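PDB 4FZW: 2,3-dehydroadipyl-CoA hydratase from Escherichia coli, which catalyses the reversible hydration of 2,3-dehydroadipyl-CoA to 3-hydroxyadipyl-CoA, a step in the breakdown of phenylacetate. Local coordinates for residues Val15-Leu20 / Val54-Ala59; Asn27-Ala32 / Phe61-Ala66; Leu98-Asn103 / Glu112-Cys117; Gly104-Ala109 / Ala126-Pro131. All blocks are in the same frame, centred on the assembly; numbering follows the deposited sequence.

Contact 1 of 4, residues Val15-Leu20 / Val54-Ala59; sequences VLLLTL and VITGNA
With its CG anti to the backbone N (chi1 -176°), Leu-17 swings its end across to the neighbouring strand, where CD1 meets Val-54 CG1. The first torsion of Val-54 (167°) turns CG1 to that meeting and leaves CG2 for the other neighbour, 3.9 Å from Val-15 CG1. Thr-19 and Thr-56 lie side by side and point the same way, Thr-19 OG1 resting 3.8 Å from the methyl CG2 of Thr-56. The hydroxyl of Thr-56 turns from this pair to the carbonyl of Ala-101 on the next strand. On the opposite face Leu-20 CD1 packs 3.8 Å from Ile-55 CG2, the two side chains slanting across each other.

Between the strands runs a ladder of parallel-strand bonds. Val-54 N reaches Leu-16 O at 2.8 Å, and Leu-18 N answers to Val-54 O at 3.0 Å. Thr-56 N then binds Leu-18 O at 2.9 Å, and Leu-20 N returns to Thr-56 O. Helix 186-197 packs on the face of Val-54 and Thr-56, while helix 31-46 covers the face of Leu-18 and Ile-55, so helices lie on both faces of the pair, though Leu-17 and Thr-19 stay partly open to solvent. Strand 15-20, helix 31-46 and strand 52-56 make a beta-alpha-beta crossover joining neighbouring parallel strands, part of the larger sheet of the crotonase fold.

Contact 2 of 4, residues Asn27-Ala32 / Phe61-Ala66; sequences NALNNA and FFAAGA
Asn-27 directs its side chain at the corner at Phe-62, just before strand 63-64, which edges the smaller sheet of the crotonase fold. Its ND2 sits between two successive carbonyls, bonding Phe-62 O at 3.1 Å and, weakly, Phe-61 O at 3.3 Å. The approach to Phe-62 O comes from above the carbonyl plane, 46° out of it. OD1, at the other end of the amide, takes the backbone N-H of Arg-22, which fixes how the flat group is turned.

The two phenylalanines carry their rings elsewhere. Phe-62 points away from Asn-27 into the core, against Val-102 and Leu-113, whereas the ring of Phe-61 leads off to meet that of Tyr-105. Ala-63 lays its CB 3.3 Å from Asn-27 O and 4.3 Å from Leu-29 CG. Further along, Ala-66 CB lies 3.5 Å from Leu-29 O, a carbonyl that also accepts a bond from Arg-84. Gly-65, between Ala-63 and Ala-66, has a positive phi (85°). Its own O receives Leu-29 N at 3.0 Å, in a nearly straight bond (175° at the hydrogen).

Contact 3 of 4, residues Leu98-Asn103 / Glu112-Cys117; sequences LIAAVN and ELALLC
Just past the end of its helix, Cys-117 reaches onto strand 98-102, where Leu-98 and Ala-100 receive it. Its CB comes first, 3.5 Å from Leu-98 O and 3.8 Å from Ala-100 CB. The first torsion then sets SG anti to the carbonyl carbon (chi1 -59°), which carries the sulfur over the strand, between the side chains of the same two residues. There SG lies 3.5 Å from Ala-100 CB and 3.9 Å from Leu-98 CG, an apolar setting for the thiol.

Round this sulfur the rest of the interface is hydrocarbon, and no hydrogen bond spans the two segments. Leu-98 extends past the cysteine to set CD2 4.1 Å from Leu-116 CD2. About one turn before Cys-117, Ala-114 presents CB to Ala-100 CB at 4.2 Å, and Val-102 CG2 comes as close to the same methyl of Ala-114. Alanines at both positions are consistent with the close approach of the axes, 8.0 Å, as helix and strand run obliquely with 140° between their directions.

The helix ends at Leu-116, and the chain passes through Cys-117 and Asp-118 into strand 119-123. At that end the carbonyls of Leu-115 and Cys-117 both accept bonds from Lys-153 of a second subunit, so the buried layer also abuts the subunit interface. Strand 98-102 lies between strands 52-56 and 119-123 in the larger sheet of the crotonase fold, where Leu-98, Ala-100 and Val-102 look toward helix 109-116 on one face, while Ile-99 and Ala-101 pack on helix 186-197 at the other.

Contact 4 of 4, residues Gly104-Ala109 / Ala126-Pro131; sequences GYALGA and ARFGLP
Tyr-105 and Arg-127 stand side by side on one face of a pair of parallel strands, pointing the same way. The aliphatic part of the arginine does the touching: its CG lies 3.7 Å from Tyr-105 CE1, and the guanidinium beyond is turned 71° from the ring plane. The arginine chain is bent at chi2 and chi3. On the opposite face Ala-106 CB packs 3.9 Å from Phe-128 CD2. Leu-107 spreads over Gly-129, which has no side chain to meet it, its CD2 3.9 Å from Gly-129 N.

The backbones hold these pairs in register. Arg-127 N bonds Gly-104 O at 3.1 Å from well above the carbonyl plane, and Ala-106 N bonds Arg-127 O at 2.9 Å. A weak bond follows from Gly-129 N to Ala-106 O, then one of 2.9 Å from Gly-108 N to Gly-129 O. These are the two central strands of the smaller sheet in the crotonase fold, flanked by strand 63-64 beside 105-107 and by strand 166-167 beside 127-129.

Gly-108 is the N-cap residue of helix 109-116, and Pro-131 brings its ring CD to 3.5 Å from Gly-108 N. Farther out, Phe-61 meets the Tyr-105 ring with their planes at about 35°. Ser-165 touches both Leu-107 and Arg-127. On the face of Phe-128, Ile-166 and Ala-171 pack against its side chain. Past the strand, Leu-130 touches Leu-147 and Val-160 of helix 146-162.

Overall arrangement
From the N terminus, strand 15-20 leads through the loop at 27-30 and helix 31-46 to strand 52-56, where contact 1 closes. Contact 2 opens inside that span and closes just beyond it at 61-66, so the two cross, and Asn-27 touches both Leu-20 and Asn-58. Contacts 3 and 4 come later and cross in turn: 98-103 runs straight into 104-109, and their partners 112-117 and 126-131 follow in the same order. Contacts 1 and 3 meet in the larger sheet through strands 52-56 and 98-102. Contacts 2 and 4 share the smaller sheet through 63-64 and 105-107, while Phe-62 bridges contacts 2 and 3.

Contact 1 of 4, residues Val15-Leu20 / Val54-Ala59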
loop_
_atom_site.group_PDB
_atom_site.type_symbol
_atom_site.label_atom_id
_atom_site.label_comp_id
_atom_site.label_asym_id
_atom_site.label_seq_id
_atom_site.Cartn_x
_atom_site.Cartn_y
_atom_site.Cartn_z
ATOM N N VAL B 15 24.926 -26.285 -0.493
ATOM C CA VAL B 15 23.538 -26.501 -0.083
ATOM C C VAL B 15 23.477 -27.106 1.301
ATOM O O VAL B 15 24.137 -28.105 1.578
ATOM C CB VAL B 15 22.732 -27.386 -1.080
ATOM C CG1 VAL B 15 21.312 -27.488 -0.632
ATOM C CG2 VAL B 15 22.792 -26.791 -2.484
ATOM N N LEU B 16 22.698 -26.476 2.169
ATOM C CA LEU B 16 22.506 -26.949 3.529
ATOM C C LEU B 16 21.169 -27.693 3.632
ATOM O O LEU B 16 20.165 -27.282 3.046
ATOM C CB LEU B 16 22.563 -25.769 4.506
ATOM C CG LEU B 16 22.360 -26.065 5.994
ATOM C CD1 LEU B 16 23.548 -26.830 6.571
ATOM C CD2 LEU B 16 22.120 -24.747 6.758
ATOM N N LEU B 17 21.170 -28.807 4.356
ATOM C CA LEU B 17 19.961 -29.604 4.536
ATOM C C LEU B 17 19.547 -29.723 6.001
ATOM O O LEU B 17 20.325 -30.147 6.865
ATOM C CB LEU B 17 20.125 -30.997 3.936
ATOM C CG LEU B 17 18.889 -31.917 3.958
ATOM C CD1 LEU B 17 17.685 -31.288 3.228
ATOM C CD2 LEU B 17 19.206 -33.293 3.361
ATOM N N LEU B 18 18.302 -29.346 6.262
ATOM C CA LEU B 18 17.739 -29.412 7.592
ATOM C C LEU B 18 16.566 -30.378 7.573
ATOM O O LEU B 18 15.551 -30.129 6.906
ATOM C CB LEU B 18 17.304 -28.020 8.064
ATOM C CG LEU B 18 18.422 -26.968 8.034
ATOM C CD1 LEU B 18 17.904 -25.585 8.390
ATOM C CD2 LEU B 18 19.591 -27.369 8.955
ATOM N N THR B 19 16.733 -31.492 8.286
ATOM C CA THR B 19 15.717 -32.523 8.359
ATOM C C THR B 19 14.981 -32.505 9.691
ATOM O O THR B 19 15.573 -32.776 10.728
ATOM C CB THR B 19 16.332 -33.929 8.192
ATOM O OG1 THR B 19 17.137 -33.963 7.013
ATOM C CG2 THR B 19 15.225 -34.990 8.105
ATOM N N LEU B 20 13.688 -32.197 9.663
ATOM C CA LEU B 20 12.869 -32.330 10.855
ATOM C C LEU B 20 12.843 -33.790 11.251
ATOM O O LEU B 20 12.621 -34.658 10.424
ATOM C CB LEU B 20 11.466 -31.770 10.636
ATOM C CG LEU B 20 11.472 -30.240 10.499
ATOM C CD1 LEU B 20 11.320 -29.833 9.052
ATOM C CD2 LEU B 20 10.364 -29.634 11.306
ATOM N N VAL B 54 17.689 -26.418 2.070
ATOM C CA VAL B 54 16.576 -27.295 1.765
ATOM C C VAL B 54 16.040 -27.704 3.129
ATOM O O VAL B 54 16.831 -27.999 4.039
ATOM C CB VAL B 54 17.032 -28.569 0.993
ATOM C CG1 VAL B 54 15.932 -29.626 0.946
ATOM C CG2 VAL B 54 17.510 -28.215 -0.395
ATOM N N ILE B 55 14.716 -27.736 3.277
ATOM C CA ILE B 55 14.085 -28.128 4.544
ATOM C C ILE B 55 13.146 -29.320 4.318
ATOM O O ILE B 55 12.254 -29.271 3.482
ATOM C CB ILE B 55 13.302 -26.938 5.186
ATOM C CG1 ILE B 55 14.265 -25.875 5.726
ATOM C CG2 ILE B 55 12.391 -27.410 6.306
ATOM C CD1 ILE B 55 13.572 -24.789 6.617
ATOM N N THR B 56 13.326 -30.380 5.086
ATOM C CA THR B 56 12.520 -31.571 4.866
ATOM C C THR B 56 12.216 -32.348 6.131
ATOM O O THR B 56 12.876 -32.170 7.161
ATOM C CB THR B 56 13.189 -32.545 3.863
ATOM O OG1 THR B 56 12.228 -33.504 3.427
ATOM C CG2 THR B 56 14.343 -33.292 4.509
ATOM N N GLY B 57 11.210 -33.214 6.044
ATOM C CA GLY B 57 10.902 -34.100 7.145
ATOM C C GLY B 57 11.253 -35.524 6.761
ATOM O O GLY B 57 12.389 -35.803 6.344
ATOM N N ASN B 58 10.282 -36.423 6.912
ATOM C CA ASN B 58 10.415 -37.796 6.436
ATOM C C ASN B 58 9.306 -38.104 5.446
ATOM O O ASN B 58 8.517 -37.223 5.084
ATOM C CB ASN B 58 10.383 -38.800 7.594
ATOM C CG ASN B 58 9.255 -38.538 8.571
ATOM O OD1 ASN B 58 8.094 -38.803 8.278
ATOM N ND2 ASN B 58 9.600 -38.018 9.753
ATOM N N ALA B 59 9.246 -39.360 5.018
ATOM C CA ALA B 59 8.291 -39.803 4.004
ATOM C C ALA B 59 6.851 -39.767 4.487
ATOM O O ALA B 59 5.955 -39.491 3.698
ATOM C CB ALA B 59 8.637 -41.170 3.543
#

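Contact 2 of 4, residues Asn27-Ala32 / Phe61-Ala66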
loop_
_atom_site.group_PDB
_atom_site.type_symbol
_atom_site.label_atom_id
_atom_site.label_comp_id
_atom_site.label_asym_id
_atom_site.label_seq_id
_atom_site.Cartn_x
_atom_site.Cartn_y
_atom_site.Cartn_z
ATOM N N ASN B 27 6.797 -34.952 13.593
ATOM C CA ASN B 27 7.567 -33.778 13.209
ATOM C C ASN B 27 6.897 -32.464 13.608
ATOM O O ASN B 27 7.181 -31.410 13.030
ATOM C CB ASN B 27 7.887 -33.814 11.714
ATOM C CG ASN B 27 9.122 -34.634 11.413
ATOM O OD1 ASN B 27 9.800 -35.102 12.322
ATOM N ND2 ASN B 27 9.422 -34.814 10.141
ATOM N N ALA B 28 6.017 -32.527 14.607
ATOM C CA ALA B 28 5.392 -31.317 15.139
ATOM C C ALA B 28 6.447 -30.270 15.469
ATOM O O ALA B 28 7.502 -30.592 16.022
ATOM C CB ALA B 28 4.559 -31.632 16.377
ATOM N N LEU B 29 6.155 -29.016 15.138
ATOM C CA LEU B 29 7.081 -27.921 15.398
ATOM C C LEU B 29 7.073 -27.547 16.854
ATOM O O LEU B 29 6.161 -26.908 17.336
ATOM C CB LEU B 29 6.754 -26.708 14.529
ATOM C CG LEU B 29 7.020 -26.954 13.046
ATOM C CD1 LEU B 29 6.633 -25.742 12.236
ATOM C CD2 LEU B 29 8.482 -27.282 12.853
ATOM N N ASN B 30 8.098 -27.989 17.560
ATOM C CA ASN B 30 8.328 -27.543 18.933
ATOM C C ASN B 30 8.802 -26.100 18.993
ATOM O O ASN B 30 9.380 -25.570 18.036
ATOM C CB ASN B 30 9.388 -28.408 19.625
ATOM C CG ASN B 30 8.786 -29.452 20.518
ATOM O OD1 ASN B 30 7.582 -29.451 20.763
ATOM N ND2 ASN B 30 9.629 -30.336 21.048
ATOM N N ASN B 31 8.583 -25.480 20.139
ATOM C CA ASN B 31 9.253 -24.240 20.448
ATOM C C ASN B 31 10.761 -24.405 20.295
ATOM O O ASN B 31 11.433 -23.616 19.624
ATOM C CB ASN B 31 8.928 -23.843 21.876
ATOM C CG ASN B 31 8.463 -22.414 21.991
ATOM O OD1 ASN B 31 8.993 -21.514 21.337
ATOM N ND2 ASN B 31 7.455 -22.192 22.833
ATOM N N ALA B 32 11.292 -25.442 20.932
ATOM C CA ALA B 32 12.713 -25.727 20.835
ATOM C C ALA B 32 13.108 -26.012 19.395
ATOM O O ALA B 32 14.134 -25.524 18.949
ATOM C CB ALA B 32 13.091 -26.868 21.738
ATOM N N PHE B 61 5.788 -37.720 7.316
ATOM C CA PHE B 61 5.490 -36.340 7.713
ATOM C C PHE B 61 6.583 -35.331 7.341
ATOM O O PHE B 61 7.787 -35.620 7.383
ATOM C CB PHE B 61 5.209 -36.243 9.218
ATOM C CG PHE B 61 3.962 -36.970 9.671
ATOM C CD1 PHE B 61 2.733 -36.331 9.659
ATOM C CD2 PHE B 61 4.020 -38.275 10.142
ATOM C CE1 PHE B 61 1.579 -36.985 10.094
ATOM C CE2 PHE B 61 2.871 -38.925 10.577
ATOM C CZ PHE B 61 1.650 -38.277 10.549
ATOM N N PHE B 62 6.131 -34.147 6.943
ATOM C CA PHE B 62 7.001 -32.991 6.804
ATOM C C PHE B 62 6.970 -32.348 8.181
ATOM O O PHE B 62 7.960 -32.338 8.901
ATOM C CB PHE B 62 6.462 -32.028 5.733
ATOM C CG PHE B 62 7.277 -30.761 5.582
ATOM C CD1 PHE B 62 8.506 -30.779 4.933
ATOM C CD2 PHE B 62 6.813 -29.550 6.099
ATOM C CE1 PHE B 62 9.265 -29.610 4.805
ATOM C CE2 PHE B 62 7.564 -28.379 5.971
ATOM C CZ PHE B 62 8.786 -28.408 5.322
ATOM N N ALA B 63 5.797 -31.849 8.544
ATOM C CA ALA B 63 5.507 -31.433 9.902
ATOM C C ALA B 63 3.992 -31.422 10.061
ATOM O O ALA B 63 3.280 -30.740 9.325
ATOM C CB ALA B 63 6.092 -30.066 10.201
ATOM N N ALA B 64 3.500 -32.218 10.999
ATOM C CA ALA B 64 2.077 -32.294 11.258
ATOM C C ALA B 64 1.681 -31.361 12.399
ATOM O O ALA B 64 1.394 -31.805 13.513
ATOM C CB ALA B 64 1.685 -33.722 11.571
ATOM N N GLY B 65 1.671 -30.064 12.119
ATOM C CA GLY B 65 1.250 -29.078 13.101
ATOM C C GLY B 65 2.337 -28.615 14.060
ATOM O O GLY B 65 3.522 -28.554 13.714
ATOM N N ALA B 66 1.911 -28.265 15.272
ATOM C CA ALA B 66 2.818 -27.845 16.337
ATOM C C ALA B 66 2.432 -28.537 17.637
ATOM O O ALA B 66 1.366 -29.151 17.735
ATOM C CB ALA B 66 2.764 -26.346 16.511
#

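Contact 3 of 4, residues Leu98-Asn103 / Glu112-Cys117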
loop_
_atom_site.group_PDB
_atom_site.type_symbol
_atom_site.label_atom_id
_atom_site.label_comp_id
_atom_site.label_asym_id
_atom_site.label_seq_id
_atom_site.Cartn_x
_atom_site.Cartn_y
_atom_site.Cartn_z
ATOM N N LEU B 98 15.449 -20.727 -0.138
ATOM C CA LEU B 98 14.991 -21.700 0.832
ATOM C C LEU B 98 13.951 -22.583 0.166
ATOM O O LEU B 98 12.872 -22.122 -0.232
ATOM C CB LEU B 98 14.405 -20.986 2.057
ATOM C CG LEU B 98 14.011 -21.780 3.302
ATOM C CD1 LEU B 98 15.165 -22.584 3.866
ATOM C CD2 LEU B 98 13.460 -20.826 4.347
ATOM N N ILE B 99 14.296 -23.858 0.043
ATOM C CA ILE B 99 13.436 -24.826 -0.610
ATOM C C ILE B 99 12.863 -25.821 0.413
ATOM O O ILE B 99 13.593 -26.383 1.249
ATOM C CB ILE B 99 14.176 -25.547 -1.772
ATOM C CG1 ILE B 99 14.610 -24.525 -2.839
ATOM C CG2 ILE B 99 13.271 -26.589 -2.404
ATOM C CD1 ILE B 99 15.770 -24.981 -3.716
ATOM N N ALA B 100 11.548 -26.002 0.368
ATOM C CA ALA B 100 10.889 -26.981 1.211
ATOM C C ALA B 100 10.658 -28.226 0.368
ATOM O O ALA B 100 9.976 -28.155 -0.652
ATOM C CB ALA B 100 9.567 -26.443 1.713
ATOM N N ALA B 101 11.235 -29.354 0.775
ATOM C CA ALA B 101 10.971 -30.636 0.127
ATOM C C ALA B 101 9.976 -31.376 0.976
ATOM O O ALA B 101 10.325 -31.896 2.034
ATOM C CB ALA B 101 12.245 -31.435 0.012
ATOM N N VAL B 102 8.731 -31.407 0.523
ATOM C CA VAL B 102 7.662 -31.951 1.345
ATOM C C VAL B 102 7.251 -33.359 0.914
ATOM O O VAL B 102 6.860 -33.589 -0.217
ATOM C CB VAL B 102 6.436 -31.019 1.362
ATOM C CG1 VAL B 102 5.396 -31.482 2.401
ATOM C CG2 VAL B 102 6.860 -29.598 1.623
ATOM N N ASN B 103 7.376 -34.290 1.844
ATOM C CA ASN B 103 6.806 -35.604 1.712
ATOM C C ASN B 103 5.756 -35.741 2.792
ATOM O O ASN B 103 5.954 -35.314 3.922
ATOM C CB ASN B 103 7.865 -36.711 1.882
ATOM C CG ASN B 103 8.523 -37.110 0.576
ATOM O OD1 ASN B 103 7.853 -37.404 -0.419
ATOM N ND2 ASN B 103 9.846 -37.154 0.581
ATOM N N GLU B 112 2.312 -23.931 6.972
ATOM C CA GLU B 112 2.808 -22.558 7.152
ATOM C C GLU B 112 4.300 -22.450 6.949
ATOM O O GLU B 112 4.759 -21.532 6.288
ATOM C CB GLU B 112 2.391 -21.978 8.514
ATOM C CG GLU B 112 0.931 -21.610 8.507
ATOM C CD GLU B 112 0.373 -21.332 9.857
ATOM O OE1 GLU B 112 0.860 -21.915 10.852
ATOM O OE2 GLU B 112 -0.577 -20.520 9.917
ATOM N N LEU B 113 5.046 -23.407 7.498
ATOM C CA LEU B 113 6.484 -23.494 7.245
ATOM C C LEU B 113 6.767 -23.537 5.752
ATOM O O LEU B 113 7.512 -22.718 5.237
ATOM C CB LEU B 113 7.086 -24.713 7.945
ATOM C CG LEU B 113 8.598 -24.942 7.797
ATOM C CD1 LEU B 113 9.382 -23.693 8.312
ATOM C CD2 LEU B 113 9.073 -26.224 8.507
ATOM N N ALA B 114 6.144 -24.483 5.052
ATOM C CA ALA B 114 6.362 -24.659 3.610
ATOM C C ALA B 114 6.008 -23.406 2.779
ATOM O O ALA B 114 6.781 -22.972 1.927
ATOM C CB ALA B 114 5.614 -25.889 3.121
ATOM N N LEU B 115 4.847 -22.826 3.056
ATOM C CA LEU B 115 4.473 -21.538 2.497
ATOM C C LEU B 115 5.564 -20.499 2.748
ATOM O O LEU B 115 5.819 -19.639 1.904
ATOM C CB LEU B 115 3.153 -21.057 3.105
ATOM C CG LEU B 115 1.896 -21.849 2.733
ATOM C CD1 LEU B 115 0.773 -21.645 3.744
ATOM C CD2 LEU B 115 1.441 -21.487 1.325
ATOM N N LEU B 116 6.212 -20.584 3.906
ATOM C CA LEU B 116 7.264 -19.634 4.248
ATOM C C LEU B 116 8.460 -19.747 3.304
ATOM O O LEU B 116 9.194 -18.771 3.094
ATOM C CB LEU B 116 7.696 -19.792 5.712
ATOM C CG LEU B 116 8.683 -18.784 6.320
ATOM C CD1 LEU B 116 8.416 -18.539 7.826
ATOM C CD2 LEU B 116 10.135 -19.236 6.079
ATOM N N CYS B 117 8.641 -20.929 2.721
ATOM C CA CYS B 117 9.782 -21.169 1.840
ATOM C C CYS B 117 9.580 -20.538 0.456
ATOM O O CYS B 117 8.459 -20.180 0.082
ATOM C CB CYS B 117 10.093 -22.672 1.742
ATOM S SG CYS B 117 10.472 -23.484 3.329
#

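Contact 4 of 4, residues Gly104-Ala109 / Ala126-Pro131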
loop_
_atom_site.group_PDB
_atom_site.type_symbol
_atom_site.label_atom_id
_atom_site.label_comp_id
_atom_site.label_asym_id
_atom_site.label_seq_id
_atom_site.Cartn_x
_atom_site.Cartn_y
_atom_site.Cartn_z
ATOM N N GLY B 104 4.643 -36.365 2.439
ATOM C CA GLY B 104 3.581 -36.627 3.387
ATOM C C GLY B 104 3.017 -35.343 3.964
ATOM O O GLY B 104 3.037 -34.297 3.313
ATOM N N TYR B 105 2.516 -35.433 5.189
ATOM C CA TYR B 105 1.726 -34.367 5.781
ATOM C C TYR B 105 2.500 -33.081 6.081
ATOM O O TYR B 105 3.516 -33.090 6.778
ATOM C CB TYR B 105 1.050 -34.856 7.057
ATOM C CG TYR B 105 0.004 -35.898 6.797
ATOM C CD1 TYR B 105 -1.229 -35.553 6.260
ATOM C CD2 TYR B 105 0.246 -37.229 7.085
ATOM C CE1 TYR B 105 -2.194 -36.518 6.006
ATOM C CE2 TYR B 105 -0.719 -38.204 6.841
ATOM C CZ TYR B 105 -1.927 -37.839 6.302
ATOM O OH TYR B 105 -2.868 -38.800 6.077
ATOM N N ALA B 106 1.997 -31.988 5.522
ATOM C CA ALA B 106 2.372 -30.640 5.906
ATOM C C ALA B 106 1.089 -29.946 6.371
ATOM O O ALA B 106 0.377 -29.314 5.580
ATOM C CB ALA B 106 2.959 -29.940 4.734
ATOM N N LEU B 107 0.770 -30.102 7.648
ATOM C CA LEU B 107 -0.484 -29.565 8.194
ATOM C C LEU B 107 -0.211 -28.467 9.214
ATOM O O LEU B 107 0.801 -28.518 9.911
ATOM C CB LEU B 107 -1.312 -30.682 8.830
ATOM C CG LEU B 107 -1.584 -31.909 7.962
ATOM C CD1 LEU B 107 -2.191 -32.987 8.826
ATOM C CD2 LEU B 107 -2.502 -31.587 6.803
ATOM N N GLY B 108 -1.113 -27.491 9.312
ATOM C CA GLY B 108 -0.952 -26.382 10.256
ATOM C C GLY B 108 0.390 -25.669 10.126
ATOM O O GLY B 108 0.716 -25.147 9.058
ATOM N N ALA B 109 1.186 -25.675 11.190
ATOM C CA ALA B 109 2.486 -25.004 11.171
ATOM C C ALA B 109 3.374 -25.583 10.065
ATOM O O ALA B 109 4.233 -24.871 9.491
ATOM C CB ALA B 109 3.165 -25.138 12.514
ATOM N N ALA B 126 2.125 -36.248 -0.770
ATOM C CA ALA B 126 2.128 -35.110 0.174
ATOM C C ALA B 126 0.731 -34.511 0.348
ATOM O O ALA B 126 -0.090 -34.548 -0.577
ATOM C CB ALA B 126 3.113 -34.037 -0.277
ATOM N N ARG B 127 0.461 -33.981 1.537
ATOM C CA ARG B 127 -0.800 -33.284 1.801
ATOM C C ARG B 127 -0.548 -31.891 2.402
ATOM O O ARG B 127 0.429 -31.666 3.116
ATOM C CB ARG B 127 -1.711 -34.103 2.720
ATOM C CG ARG B 127 -1.709 -35.602 2.441
ATOM C CD ARG B 127 -2.775 -36.014 1.448
ATOM N NE ARG B 127 -4.116 -35.649 1.897
ATOM C CZ ARG B 127 -5.223 -35.869 1.196
ATOM N NH1 ARG B 127 -5.147 -36.462 0.010
ATOM N NH2 ARG B 127 -6.403 -35.493 1.676
ATOM N N PHE B 128 -1.429 -30.958 2.082
ATOM C CA PHE B 128 -1.283 -29.588 2.518
ATOM C C PHE B 128 -2.615 -29.146 3.059
ATOM O O PHE B 128 -3.623 -29.246 2.366
ATOM C CB PHE B 128 -0.906 -28.675 1.351
ATOM C CG PHE B 128 0.492 -28.884 0.827
ATOM C CD1 PHE B 128 0.703 -29.631 -0.327
ATOM C CD2 PHE B 128 1.596 -28.299 1.463
ATOM C CE1 PHE B 128 1.991 -29.821 -0.826
ATOM C CE2 PHE B 128 2.879 -28.485 0.977
ATOM C CZ PHE B 128 3.083 -29.256 -0.165
ATOM N N GLY B 129 -2.618 -28.633 4.287
ATOM C CA GLY B 129 -3.837 -28.130 4.889
ATOM C C GLY B 129 -3.613 -27.323 6.156
ATOM O O GLY B 129 -2.553 -27.381 6.783
ATOM N N LEU B 130 -4.640 -26.582 6.541
ATOM C CA LEU B 130 -4.605 -25.749 7.735
ATOM C C LEU B 130 -5.810 -26.071 8.631
ATOM O O LEU B 130 -6.807 -25.349 8.628
ATOM C CB LEU B 130 -4.597 -24.262 7.328
ATOM C CG LEU B 130 -3.336 -23.755 6.606
ATOM C CD1 LEU B 130 -3.673 -22.626 5.650
ATOM C CD2 LEU B 130 -2.217 -23.306 7.593
ATOM N N PRO B 131 -5.717 -27.157 9.420
ATOM C CA PRO B 131 -6.876 -27.579 10.214
ATOM C C PRO B 131 -6.999 -26.822 11.537
ATOM O O PRO B 131 -7.622 -27.339 12.462
ATOM C CB PRO B 131 -6.570 -29.043 10.505
ATOM C CG PRO B 131 -5.111 -29.072 10.632
ATOM C CD PRO B 131 -4.552 -28.022 9.676
#